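Side-chain contacts in histidine kinase (Caulobacter vibrioides, PDB 6TNE), which probably receives and relays phosphoryl groups through this CheY-like receiver domain of the hybrid histidine kinase CckA: residues G1-V6 and R18-R23; L28-G33 and L37-E42; L50-I55 and P62-K67. All coordinates share one frame; numbering follows the deposited sequence.

Contact 1 (G1-V6 and R18-R23); sequences GRILFV and RLLRAR
In the first beta-alpha-beta unit of the receiver fold, Leu20 near the end of helix 10-21 packs on Ile3 and Phe5, two residues of strand 2-6 on its helix-facing side. It is a compact example of how a helix is seated on a sheet: alternate residues of a strand present their side chains to the same helix, and a single branched residue on the helix meets both. The methyl CD2 of Leu20 does most of the touching. It lies 4.0 Å from CE2 of Phe5, close to the plane of the ring and against the edge made by CD2 and CE2, so the leucine meets the phenyl group at its rim instead of stacking over it. The same Leu20 CD2 is 4.1 Å from CD1 of Ile3, and both strand side chains run across the leucine at roughly right angles. Ile3 reaches this point because CG1 stands beside the backbone N and the chain then extends (chi2 172°), which carries CD1 out toward the helix. The Leu20 torsions, with chi2 at -6°, depart from the staggered positions, so the exact placing of its two methyls deserves some caution. One turn of chain is tied by a side chain: NH1 of Arg23 donates to O of Leu19 over 3.2 Å. The acceptor lies in the guanidinium plane, whereas the donor stands well above the plane of the carbonyl. Val27 of strand 26-30 touches both Phe5 and Leu20, and Val114 of helix 107-118 packs on Ile3, so the apolar cluster also takes in the neighbouring strand and the C-terminal helix. Such apolar seating of the helix that leads from the first strand to the second belongs to the alternating beta-alpha architecture of CheY-like receiver domains.

Contact 2 (L28-G33 and L37-E42); sequences LEAADG and LIIAEE
Ile39 divides its two branches between Leu28 and Ala30, the strand residues that face helix 33-42. Its CG2 methyl lies 3.8 Å from CD1 of Leu28, where the two side chains slide past each other in opposite directions. The other branch, with CG1 beside the backbone N (chi1 -66°) and CD1 extended beyond it, reaches obliquely to the strand: CD1 comes 3.9 Å from CB of Ala30 and also rests on the carbonyl O of Glu29. The small alanine thus meets the tip of the isoleucine, while the longer leucine runs alongside its base. Strand 28-30 and helix 37-42 run nearly antiparallel, at 151°, with their axes 9.4 Å apart. At the turn between them, Leu37 N donates to Gly33 O over 2.8 Å, a bond of the helix's first turn, and Asp32 takes the N-cap position, its OD1 accepting from Glu35 N. Glu29 leaves the strand on the other side, and its carboxylate forms salt bridges with Arg13 and Arg21 of helix 10-21. The strand therefore separates two helices, while Leu37 packs on Lys67, Ala68 and Tyr71 of helix 61-72, and Ile39 also touches Leu4 of strand 2-6.

Contact 3 (L50-I55 and P62-K67); sequences LISDVI and PTLLKK
Val54 sets its CG1 methyl against the CD corner of the Pro62 ring, 4.0 Å away, the two side chains crossing at about a right angle. This is the loop end of the third strand of a CheY-like receiver fold, where the chain leaves strand 49-53 and enters helix 61-72. With CG1 opposite the backbone N (chi1 175°), the valine meets the proline just beyond the sheet. Farther back along the strand, Leu64 brings its CD2 to 4.0 Å from Ser52 OG, an apolar group against a hydroxyl. Deeper still, CD2 of Leu50 and CD1 of Leu65 touch more loosely at 4.4 Å, and Val77 of the adjoining strand packs on both leucines. Asp53 turns away from the helix, to a salt bridge with Lys103 and into the neighbourhood of Glu7 and Asp8; its place at the end of this strand is that of the phosphoacceptor in receiver domains, a role it probably has here. Beside it, the serine hydroxyl is occupied by the backbone: OG of Ser52 donates to O of Asp53 over 2.9 Å, while Val54 N makes a weak bond to Asp53 OD1, bent to 126°.

Overall arrangement
From the N terminus, the three contacts follow in series, each closing its own short loop before the next begins; none encloses or crosses another. Contact 1 returns helix 10-21 to strand 2-6, contact 2 folds helix 33-42 back on strand 26-30, and contact 3 does the same for strand 49-53 and helix 61-72. Of the three strands, 2-6 lies between 26-30 and 49-53 in one parallel sheet, its backbone bonded to Leu28 on one side and Ile51 on the other. Leu64 of contact 3 packs against Gly33 of contact 2, joining the helices of these two contacts.

Contact 1 (G1-V6 and R18-R23)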
ATOM      1  N   GLY A   1     -11.766  -1.681   5.687  1.00 37.06           N
ATOM      2  CA  GLY A   1     -11.182  -1.623   4.368  1.00 32.88           C
ATOM      3  C   GLY A   1      -9.929  -2.472   4.411  1.00 27.07           C
ATOM      4  O   GLY A   1      -9.155  -2.402   5.389  1.00 27.45           O
ATOM      5  N   ARG A   2      -9.676  -3.262   3.367  1.00 23.96           N
ATOM      6  CA  ARG A   2      -8.519  -4.161   3.324  1.00 21.43           C
ATOM      7  C   ARG A   2      -7.383  -3.474   2.555  1.00 17.98           C
ATOM      8  O   ARG A   2      -7.516  -3.191   1.361  1.00 18.67           O
ATOM      9  CB  ARG A   2      -8.880  -5.498   2.670  1.00 21.94           C
ATOM     10  CG  ARG A   2      -7.680  -6.439   2.557  1.00 25.12           C
ATOM     11  CD  ARG A   2      -8.125  -7.857   2.156  1.00 28.35           C
ATOM     12  NE  ARG A   2      -8.745  -8.577   3.273  1.00 28.05           N
ATOM     13  CZ  ARG A   2      -9.423  -9.707   3.173  1.00 36.33           C
ATOM     14  NH1 ARG A   2      -9.628 -10.280   1.993  1.00 38.65           N
ATOM     15  NH2 ARG A   2      -9.912 -10.250   4.276  1.00 35.27           N
ATOM     16  N   ILE A   3      -6.288  -3.175   3.249  1.00 16.70           N
ATOM     17  CA  ILE A   3      -5.175  -2.416   2.685  1.00 14.03           C
ATOM     18  C   ILE A   3      -3.998  -3.364   2.580  1.00 13.85           C
ATOM     19  O   ILE A   3      -3.635  -3.997   3.568  1.00 15.13           O
ATOM     20  CB  ILE A   3      -4.809  -1.222   3.586  1.00 14.80           C
ATOM     21  CG1 ILE A   3      -6.022  -0.283   3.730  1.00 16.32           C
ATOM     22  CG2 ILE A   3      -3.620  -0.460   3.000  1.00 15.18           C
ATOM     23  CD1 ILE A   3      -5.791   0.807   4.755  1.00 18.66           C
ATOM     24  N   LEU A   4      -3.365  -3.420   1.402  1.00 13.30           N
ATOM     25  CA  LEU A   4      -2.080  -4.098   1.259  1.00 12.52           C
ATOM     26  C   LEU A   4      -1.015  -3.009   1.378  1.00 11.75           C
ATOM     27  O   LEU A   4      -0.996  -2.085   0.561  1.00 12.35           O
ATOM     28  CB  LEU A   4      -2.031  -4.821  -0.099  1.00 13.60           C
ATOM     29  CG  LEU A   4      -0.698  -5.434  -0.494  1.00 13.74           C
ATOM     30  CD1 LEU A   4      -0.122  -6.336   0.565  1.00 15.79           C
ATOM     31  CD2 LEU A   4      -0.886  -6.183  -1.848  1.00 16.00           C
ATOM     32  N   PHE A   5      -0.151  -3.118   2.381  1.00 11.68           N
ATOM     33  CA  PHE A   5       0.824  -2.080   2.727  1.00 10.97           C
ATOM     34  C   PHE A   5       2.203  -2.688   2.539  1.00 10.29           C
ATOM     35  O   PHE A   5       2.592  -3.599   3.289  1.00 11.04           O
ATOM     36  CB  PHE A   5       0.611  -1.617   4.177  1.00 12.61           C
ATOM     37  CG  PHE A   5       1.226  -0.289   4.495  1.00 11.60           C
ATOM     38  CD1 PHE A   5       2.557  -0.011   4.299  1.00 15.35           C
ATOM     39  CD2 PHE A   5       0.427   0.752   4.935  1.00 15.50           C
ATOM     40  CE1 PHE A   5       3.082   1.256   4.574  1.00 16.01           C
ATOM     41  CE2 PHE A   5       0.940   2.022   5.238  1.00 17.96           C
ATOM     42  CZ  PHE A   5       2.285   2.281   5.053  1.00 15.79           C
ATOM     43  N   VAL A   6       2.942  -2.196   1.556  1.00 10.04           N
ATOM     44  CA  VAL A   6       4.227  -2.745   1.142  1.00 10.01           C
ATOM     45  C   VAL A   6       5.305  -1.730   1.480  1.00  9.74           C
ATOM     46  O   VAL A   6       5.322  -0.620   0.937  1.00 11.24           O
ATOM     47  CB  VAL A   6       4.222  -3.070  -0.352  1.00 10.65           C
ATOM     48  CG1 VAL A   6       5.480  -3.857  -0.717  1.00 12.05           C
ATOM     49  CG2 VAL A   6       2.928  -3.782  -0.762  1.00 11.87           C
ATOM     50  N   ARG A  18      -0.224  -0.397  12.329  1.00 13.82           N
ATOM     51  CA  ARG A  18      -0.912  -0.414  13.620  1.00 14.47           C
ATOM     52  C   ARG A  18      -1.858   0.775  13.761  1.00 15.44           C
ATOM     53  O   ARG A  18      -2.962   0.645  14.304  1.00 17.97           O
ATOM     54  CB  ARG A  18       0.121  -0.459  14.747  1.00 16.10           C
ATOM     55  CG  ARG A  18       0.791  -1.810  14.823  1.00 16.55           C
ATOM     56  CD  ARG A  18       1.887  -1.833  15.866  1.00 18.53           C
ATOM     57  NE  ARG A  18       1.295  -1.755  17.204  1.00 19.66           N
ATOM     58  CZ  ARG A  18       2.015  -1.614  18.308  1.00 20.53           C
ATOM     59  NH1 ARG A  18       3.329  -1.498  18.219  1.00 21.18           N
ATOM     60  NH2 ARG A  18       1.414  -1.558  19.492  1.00 23.13           N
ATOM     61  N   LEU A  19      -1.438   1.954  13.283  1.00 14.77           N
ATOM     62  CA  LEU A  19      -2.297   3.124  13.383  1.00 17.68           C
ATOM     63  C   LEU A  19      -3.487   3.025  12.459  1.00 17.24           C
ATOM     64  O   LEU A  19      -4.583   3.490  12.811  1.00 19.13           O
ATOM     65  CB  LEU A  19      -1.505   4.402  13.173  1.00 17.72           C
ATOM     66  CG  LEU A  19      -0.570   4.643  14.348  1.00 22.31           C
ATOM     67  CD1 LEU A  19       0.480   5.697  14.001  1.00 23.59           C
ATOM     68  CD2 LEU A  19      -1.315   5.077  15.600  1.00 23.84           C
ATOM     69  N   LEU A  20      -3.322   2.365  11.300  1.00 14.65           N
ATOM     70  CA  LEU A  20      -4.461   2.150  10.423  1.00 16.77           C
ATOM     71  C   LEU A  20      -5.403   1.094  11.021  1.00 17.12           C
ATOM     72  O   LEU A  20      -6.635   1.222  10.940  1.00 18.75           O
ATOM     73  CB  LEU A  20      -3.944   1.770   9.056  1.00 15.53           C
ATOM     74  CG  LEU A  20      -3.837   2.716   7.883  1.00 23.69           C
ATOM     75  CD1 LEU A  20      -4.383   4.149   7.914  1.00 20.39           C
ATOM     76  CD2 LEU A  20      -2.661   2.401   6.946  1.00 20.12           C
ATOM     77  N   ARG A  21      -4.851   0.036  11.624  1.00 17.37           N
ATOM     78  CA  ARG A  21      -5.723  -0.950  12.288  1.00 19.81           C
ATOM     79  C   ARG A  21      -6.541  -0.312  13.409  1.00 22.84           C
ATOM     80  O   ARG A  21      -7.684  -0.721  13.670  1.00 23.89           O
ATOM     81  CB  ARG A  21      -4.894  -2.117  12.829  1.00 20.25           C
ATOM     82  CG  ARG A  21      -4.319  -3.032  11.789  1.00 18.88           C
ATOM     83  CD  ARG A  21      -3.576  -4.248  12.414  1.00 20.42           C
ATOM     84  NE  ARG A  21      -2.863  -4.920  11.341  1.00 18.36           N
ATOM     85  CZ  ARG A  21      -1.532  -4.920  11.210  1.00 16.20           C
ATOM     86  NH1 ARG A  21      -0.768  -4.370  12.149  1.00 17.91           N
ATOM     87  NH2 ARG A  21      -0.995  -5.448  10.113  1.00 16.31           N
ATOM     88  N   ALA A  22      -5.958   0.659  14.115  1.00 23.44           N
ATOM     89  CA  ALA A  22      -6.669   1.370  15.177  1.00 25.90           C
ATOM     90  C   ALA A  22      -7.875   2.104  14.638  1.00 26.83           C
ATOM     91  O   ALA A  22      -8.798   2.417  15.400  1.00 31.01           O
ATOM     92  CB  ALA A  22      -5.715   2.384  15.807  1.00 29.12           C
ATOM     93  N   ARG A  23      -7.879   2.417  13.351  1.00 26.04           N
ATOM     94  CA  ARG A  23      -8.975   3.103  12.689  1.00 24.69           C
ATOM     95  C   ARG A  23      -9.903   2.140  11.986  1.00 27.33           C
ATOM     96  O   ARG A  23     -10.852   2.577  11.319  1.00 29.39           O
ATOM     97  CB  ARG A  23      -8.444   4.119  11.688  1.00 25.02           C
ATOM     98  CG  ARG A  23      -7.713   5.238  12.365  1.00 22.97           C
ATOM     99  CD  ARG A  23      -6.836   5.974  11.404  1.00 26.15           C
ATOM    100  NE  ARG A  23      -6.547   7.293  11.925  1.00 29.75           N
ATOM    101  CZ  ARG A  23      -5.608   7.578  12.830  1.00 29.25           C
ATOM    102  NH1 ARG A  23      -4.807   6.623  13.330  1.00 30.74           N
ATOM    103  NH2 ARG A  23      -5.464   8.855  13.226  1.00 30.74           N
TER

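Contact 2 (L28-G33 and L37-E42)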
ATOM      1  N   LEU A  28      -2.749  -5.825   5.477  1.00 13.99           N
ATOM      2  CA  LEU A  28      -1.902  -6.943   5.113  1.00 13.37           C
ATOM      3  C   LEU A  28      -0.538  -6.348   4.808  1.00 13.39           C
ATOM      4  O   LEU A  28      -0.384  -5.560   3.865  1.00 16.29           O
ATOM      5  CB  LEU A  28      -2.450  -7.598   3.854  1.00 15.85           C
ATOM      6  CG  LEU A  28      -3.878  -8.155   3.954  1.00 19.96           C
ATOM      7  CD1 LEU A  28      -4.306  -8.864   2.688  1.00 22.51           C
ATOM      8  CD2 LEU A  28      -3.999  -9.122   5.116  1.00 24.29           C
ATOM      9  N   GLU A  29       0.457  -6.735   5.553  1.00 13.16           N
ATOM     10  CA  GLU A  29       1.786  -6.145   5.422  1.00 13.36           C
ATOM     11  C   GLU A  29       2.677  -6.990   4.525  1.00 13.41           C
ATOM     12  O   GLU A  29       2.645  -8.234   4.608  1.00 15.66           O
ATOM     13  CB  GLU A  29       2.443  -6.045   6.787  1.00 13.61           C
ATOM     14  CG  GLU A  29       1.800  -4.988   7.687  1.00 17.32           C
ATOM     15  CD  GLU A  29       2.444  -4.987   9.069  1.00 19.21           C
ATOM     16  OE1 GLU A  29       3.638  -4.623   9.179  1.00 20.65           O
ATOM     17  OE2 GLU A  29       1.755  -5.355  10.042  1.00 21.49           O
ATOM     18  N   ALA A  30       3.518  -6.325   3.749  1.00 11.68           N
ATOM     19  CA  ALA A  30       4.531  -7.004   2.959  1.00 12.30           C
ATOM     20  C   ALA A  30       5.805  -6.177   3.047  1.00 11.06           C
ATOM     21  O   ALA A  30       5.748  -4.944   3.095  1.00 11.47           O
ATOM     22  CB  ALA A  30       4.069  -7.130   1.496  1.00 12.07           C
ATOM     23  N   ALA A  31       6.967  -6.841   3.019  1.00 11.92           N
ATOM     24  CA  ALA A  31       8.234  -6.149   3.088  1.00 12.72           C
ATOM     25  C   ALA A  31       8.884  -5.983   1.725  1.00 13.05           C
ATOM     26  O   ALA A  31       9.903  -5.299   1.629  1.00 15.66           O
ATOM     27  CB  ALA A  31       9.213  -6.881   4.004  1.00 15.31           C
ATOM     28  N   ASP A  32       8.327  -6.577   0.684  1.00 12.66           N
ATOM     29  CA  ASP A  32       8.915  -6.448  -0.642  1.00 13.73           C
ATOM     30  C   ASP A  32       7.860  -6.801  -1.675  1.00 12.14           C
ATOM     31  O   ASP A  32       6.769  -7.295  -1.355  1.00 12.70           O
ATOM     32  CB  ASP A  32      10.188  -7.265  -0.857  1.00 16.82           C
ATOM     33  CG  ASP A  32       9.999  -8.685  -0.610  1.00 18.97           C
ATOM     34  OD1 ASP A  32       9.053  -9.323  -1.047  1.00 20.32           O
ATOM     35  OD2 ASP A  32      10.849  -9.235   0.068  1.00 26.09           O
ATOM     36  N   GLY A  33       8.187  -6.514  -2.932  1.00 13.59           N
ATOM     37  CA  GLY A  33       7.220  -6.709  -3.991  1.00 15.03           C
ATOM     38  C   GLY A  33       6.904  -8.143  -4.281  1.00 15.21           C
ATOM     39  O   GLY A  33       5.783  -8.474  -4.645  1.00 17.15           O
ATOM     40  N   LEU A  37       3.149  -9.472  -4.260  1.00 11.52           N
ATOM     41  CA  LEU A  37       2.499 -10.072  -5.424  1.00 12.57           C
ATOM     42  C   LEU A  37       1.763 -11.346  -5.033  1.00 12.39           C
ATOM     43  O   LEU A  37       0.676 -11.610  -5.529  1.00 14.38           O
ATOM     44  CB  LEU A  37       3.551 -10.308  -6.501  1.00 14.44           C
ATOM     45  CG  LEU A  37       3.022 -10.729  -7.852  1.00 21.27           C
ATOM     46  CD1 LEU A  37       2.020  -9.739  -8.431  1.00 19.49           C
ATOM     47  CD2 LEU A  37       4.239 -10.876  -8.774  1.00 22.18           C
ATOM     48  N   ILE A  38       2.345 -12.160  -4.151  1.00 13.02           N
ATOM     49  CA  ILE A  38       1.661 -13.371  -3.698  1.00 13.79           C
ATOM     50  C   ILE A  38       0.441 -13.016  -2.865  1.00 12.50           C
ATOM     51  O   ILE A  38      -0.627 -13.596  -3.039  1.00 13.26           O
ATOM     52  CB  ILE A  38       2.664 -14.246  -2.931  1.00 15.83           C
ATOM     53  CG1 ILE A  38       3.669 -14.810  -3.925  1.00 20.55           C
ATOM     54  CG2 ILE A  38       1.956 -15.346  -2.108  1.00 17.01           C
ATOM     55  CD1 ILE A  38       4.825 -15.489  -3.308  1.00 23.03           C
ATOM     56  N   ILE A  39       0.565 -12.007  -1.979  1.00 11.85           N
ATOM     57  CA  ILE A  39      -0.590 -11.595  -1.201  1.00 11.92           C
ATOM     58  C   ILE A  39      -1.707 -11.096  -2.103  1.00 11.97           C
ATOM     59  O   ILE A  39      -2.884 -11.429  -1.923  1.00 12.72           O
ATOM     60  CB  ILE A  39      -0.189 -10.523  -0.159  1.00 11.71           C
ATOM     61  CG1 ILE A  39       0.745 -11.116   0.887  1.00 12.97           C
ATOM     62  CG2 ILE A  39      -1.419  -9.951   0.544  1.00 13.13           C
ATOM     63  CD1 ILE A  39       1.491 -10.057   1.671  1.00 14.74           C
ATOM     64  N   ALA A  40      -1.345 -10.294  -3.110  1.00 12.50           N
ATOM     65  CA  ALA A  40      -2.354  -9.761  -4.033  1.00 12.92           C
ATOM     66  C   ALA A  40      -3.056 -10.880  -4.778  1.00 13.45           C
ATOM     67  O   ALA A  40      -4.290 -10.866  -4.902  1.00 15.47           O
ATOM     68  CB  ALA A  40      -1.707  -8.765  -5.004  1.00 14.14           C
ATOM     69  N   GLU A  41      -2.298 -11.872  -5.255  1.00 13.45           N
ATOM     70  CA  GLU A  41      -2.920 -12.976  -5.970  1.00 14.63           C
ATOM     71  C   GLU A  41      -3.890 -13.724  -5.072  1.00 14.71           C
ATOM     72  O   GLU A  41      -5.003 -14.066  -5.482  1.00 16.36           O
ATOM     73  CB  GLU A  41      -1.856 -13.913  -6.486  1.00 17.15           C
ATOM     74  CG  GLU A  41      -2.506 -14.969  -7.286  1.00 19.23           C
ATOM     75  CD  GLU A  41      -1.531 -15.892  -7.933  1.00 22.50           C
ATOM     76  OE1 GLU A  41      -1.958 -16.679  -8.807  1.00 27.59           O
ATOM     77  OE2 GLU A  41      -0.336 -15.851  -7.564  1.00 22.67           O
ATOM     78  N   GLU A  42      -3.465 -14.059  -3.857  1.00 13.84           N
ATOM     79  CA  GLU A  42      -4.284 -14.856  -2.948  1.00 13.88           C
ATOM     80  C   GLU A  42      -5.480 -14.088  -2.418  1.00 16.10           C
ATOM     81  O   GLU A  42      -6.423 -14.695  -1.904  1.00 17.07           O
ATOM     82  CB  GLU A  42      -3.427 -15.408  -1.817  1.00 14.72           C
ATOM     83  CG  GLU A  42      -2.367 -16.390  -2.250  1.00 15.89           C
ATOM     84  CD  GLU A  42      -2.897 -17.685  -2.818  1.00 17.82           C
ATOM     85  OE1 GLU A  42      -2.105 -18.363  -3.444  1.00 23.46           O
ATOM     86  OE2 GLU A  42      -4.063 -18.022  -2.630  1.00 19.55           O
TER

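Contact 3 (L50-I55 and P62-K67)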
ATOM      1  N   LEU A  50      -3.882  -0.384  -2.330  1.00 12.79           N
ATOM      2  CA  LEU A  50      -2.474  -0.731  -2.218  1.00 11.73           C
ATOM      3  C   LEU A  50      -1.721   0.523  -1.787  1.00 11.50           C
ATOM      4  O   LEU A  50      -1.883   1.568  -2.425  1.00 12.31           O
ATOM      5  CB  LEU A  50      -1.927  -1.159  -3.588  1.00 13.16           C
ATOM      6  CG  LEU A  50      -0.414  -1.366  -3.675  1.00 13.28           C
ATOM      7  CD1 LEU A  50       0.063  -2.445  -2.754  1.00 14.38           C
ATOM      8  CD2 LEU A  50       0.011  -1.622  -5.098  1.00 15.56           C
ATOM      9  N   ILE A  51      -0.914   0.421  -0.739  1.00 10.76           N
ATOM     10  CA  ILE A  51       0.023   1.472  -0.355  1.00 10.16           C
ATOM     11  C   ILE A  51       1.399   0.858  -0.505  1.00  9.55           C
ATOM     12  O   ILE A  51       1.648  -0.213   0.060  1.00 11.05           O
ATOM     13  CB  ILE A  51      -0.172   1.937   1.090  1.00 11.01           C
ATOM     14  CG1 ILE A  51      -1.588   2.483   1.297  1.00 12.51           C
ATOM     15  CG2 ILE A  51       0.874   3.025   1.402  1.00 13.11           C
ATOM     16  CD1 ILE A  51      -1.881   2.853   2.756  1.00 14.19           C
ATOM     17  N   SER A  52       2.287   1.466  -1.295  1.00  9.83           N
ATOM     18  CA  SER A  52       3.597   0.872  -1.499  1.00 10.30           C
ATOM     19  C   SER A  52       4.677   1.918  -1.497  1.00 10.39           C
ATOM     20  O   SER A  52       4.535   2.986  -2.113  1.00 11.28           O
ATOM     21  CB  SER A  52       3.653   0.145  -2.844  1.00 11.88           C
ATOM     22  OG  SER A  52       4.890  -0.533  -3.025  1.00 12.19           O
ATOM     23  N   ASP A  53       5.795   1.601  -0.851  1.00 10.87           N
ATOM     24  CA  ASP A  53       7.034   2.340  -1.048  1.00 11.37           C
ATOM     25  C   ASP A  53       7.462   2.222  -2.504  1.00 11.51           C
ATOM     26  O   ASP A  53       7.116   1.266  -3.201  1.00 13.13           O
ATOM     27  CB  ASP A  53       8.115   1.775  -0.098  1.00 14.65           C
ATOM     28  CG  ASP A  53       9.293   2.724   0.166  1.00 15.62           C
ATOM     29  OD1 ASP A  53       9.226   3.895  -0.238  1.00 18.19           O
ATOM     30  OD2 ASP A  53      10.325   2.250   0.715  1.00 17.55           O
ATOM     31  N   VAL A  54       8.166   3.235  -2.985  1.00 12.15           N
ATOM     32  CA  VAL A  54       8.646   3.243  -4.370  1.00 12.30           C
ATOM     33  C   VAL A  54       9.919   2.427  -4.509  1.00 12.60           C
ATOM     34  O   VAL A  54       9.984   1.506  -5.339  1.00 15.52           O
ATOM     35  CB  VAL A  54       8.777   4.696  -4.891  1.00 13.37           C
ATOM     36  CG1 VAL A  54       9.404   4.698  -6.302  1.00 15.58           C
ATOM     37  CG2 VAL A  54       7.407   5.347  -4.884  1.00 14.55           C
ATOM     38  N   ILE A  55      10.941   2.761  -3.736  1.00 15.08           N
ATOM     39  CA  ILE A  55      12.249   2.123  -3.859  1.00 16.78           C
ATOM     40  C   ILE A  55      12.381   1.126  -2.712  1.00 16.63           C
ATOM     41  O   ILE A  55      12.236   1.497  -1.533  1.00 17.48           O
ATOM     42  CB  ILE A  55      13.375   3.159  -3.766  1.00 19.95           C
ATOM     43  CG1 ILE A  55      13.218   4.199  -4.887  1.00 21.33           C
ATOM     44  CG2 ILE A  55      14.716   2.452  -3.793  1.00 22.71           C
ATOM     45  CD1 ILE A  55      12.978   3.609  -6.290  1.00 25.94           C
ATOM     46  N   PRO A  62       6.309   0.800  -8.513  1.00 12.11           N
ATOM     47  CA  PRO A  62       5.596   0.876  -9.804  1.00 12.97           C
ATOM     48  C   PRO A  62       5.649  -0.422 -10.609  1.00 13.15           C
ATOM     49  O   PRO A  62       4.662  -0.798 -11.255  1.00 14.21           O
ATOM     50  CB  PRO A  62       6.288   2.051 -10.498  1.00 14.22           C
ATOM     51  CG  PRO A  62       6.660   2.912  -9.328  1.00 14.67           C
ATOM     52  CD  PRO A  62       7.168   1.978  -8.301  1.00 13.67           C
ATOM     53  N   THR A  63       6.762  -1.155 -10.531  1.00 13.38           N
ATOM     54  CA  THR A  63       6.833  -2.475 -11.157  1.00 13.43           C
ATOM     55  C   THR A  63       5.897  -3.467 -10.486  1.00 12.52           C
ATOM     56  O   THR A  63       5.230  -4.262 -11.172  1.00 13.53           O
ATOM     57  CB  THR A  63       8.291  -2.953 -11.172  1.00 15.77           C
ATOM     58  OG1 THR A  63       9.087  -2.046 -11.933  1.00 16.14           O
ATOM     59  CG2 THR A  63       8.408  -4.373 -11.739  1.00 16.98           C
ATOM     60  N   LEU A  64       5.846  -3.443  -9.155  1.00 12.06           N
ATOM     61  CA  LEU A  64       4.856  -4.237  -8.443  1.00 11.67           C
ATOM     62  C   LEU A  64       3.460  -3.921  -8.952  1.00 11.71           C
ATOM     63  O   LEU A  64       2.675  -4.839  -9.209  1.00 12.57           O
ATOM     64  CB  LEU A  64       4.965  -3.978  -6.936  1.00 12.29           C
ATOM     65  CG  LEU A  64       3.769  -4.488  -6.116  1.00 12.05           C
ATOM     66  CD1 LEU A  64       3.645  -6.033  -6.199  1.00 12.88           C
ATOM     67  CD2 LEU A  64       3.938  -4.028  -4.672  1.00 12.94           C
ATOM     68  N   LEU A  65       3.127  -2.637  -9.123  1.00 12.05           N
ATOM     69  CA  LEU A  65       1.797  -2.299  -9.617  1.00 12.50           C
ATOM     70  C   LEU A  65       1.564  -2.910 -10.987  1.00 13.29           C
ATOM     71  O   LEU A  65       0.489  -3.439 -11.270  1.00 14.52           O
ATOM     72  CB  LEU A  65       1.637  -0.777  -9.661  1.00 14.76           C
ATOM     73  CG  LEU A  65       0.296  -0.310 -10.214  1.00 14.78           C
ATOM     74  CD1 LEU A  65      -0.828  -0.952  -9.347  1.00 17.82           C
ATOM     75  CD2 LEU A  65       0.198   1.190 -10.243  1.00 17.11           C
ATOM     76  N   LYS A  66       2.552  -2.836 -11.868  1.00 14.43           N
ATOM     77  CA  LYS A  66       2.361  -3.424 -13.191  1.00 16.89           C
ATOM     78  C   LYS A  66       2.069  -4.917 -13.098  1.00 16.71           C
ATOM     79  O   LYS A  66       1.220  -5.436 -13.831  1.00 18.18           O
ATOM     80  CB  LYS A  66       3.605  -3.168 -13.999  1.00 21.18           C
ATOM     81  CG  LYS A  66       3.573  -1.796 -14.655  1.00 27.09           C
ATOM     82  CD  LYS A  66       2.484  -1.759 -15.731  1.00 36.29           C
ATOM     83  CE  LYS A  66       2.499  -0.477 -16.581  1.00 44.09           C
ATOM     84  NZ  LYS A  66       1.132  -0.120 -17.077  1.00 41.75           N
ATOM     85  N   LYS A  67       2.740  -5.610 -12.201  1.00 15.10           N
ATOM     86  CA  LYS A  67       2.530  -7.041 -12.062  1.00 15.57           C
ATOM     87  C   LYS A  67       1.251  -7.397 -11.322  1.00 14.28           C
ATOM     88  O   LYS A  67       0.663  -8.461 -11.564  1.00 16.35           O
ATOM     89  CB  LYS A  67       3.725  -7.665 -11.363  1.00 16.00           C
ATOM     90  CG  LYS A  67       4.986  -7.579 -12.157  1.00 19.36           C
ATOM     91  CD  LYS A  67       6.140  -8.188 -11.396  1.00 23.66           C
ATOM     92  CE  LYS A  67       7.452  -8.102 -12.146  1.00 26.35           C
ATOM     93  NZ  LYS A  67       7.398  -8.892 -13.401  1.00 33.38           N
TER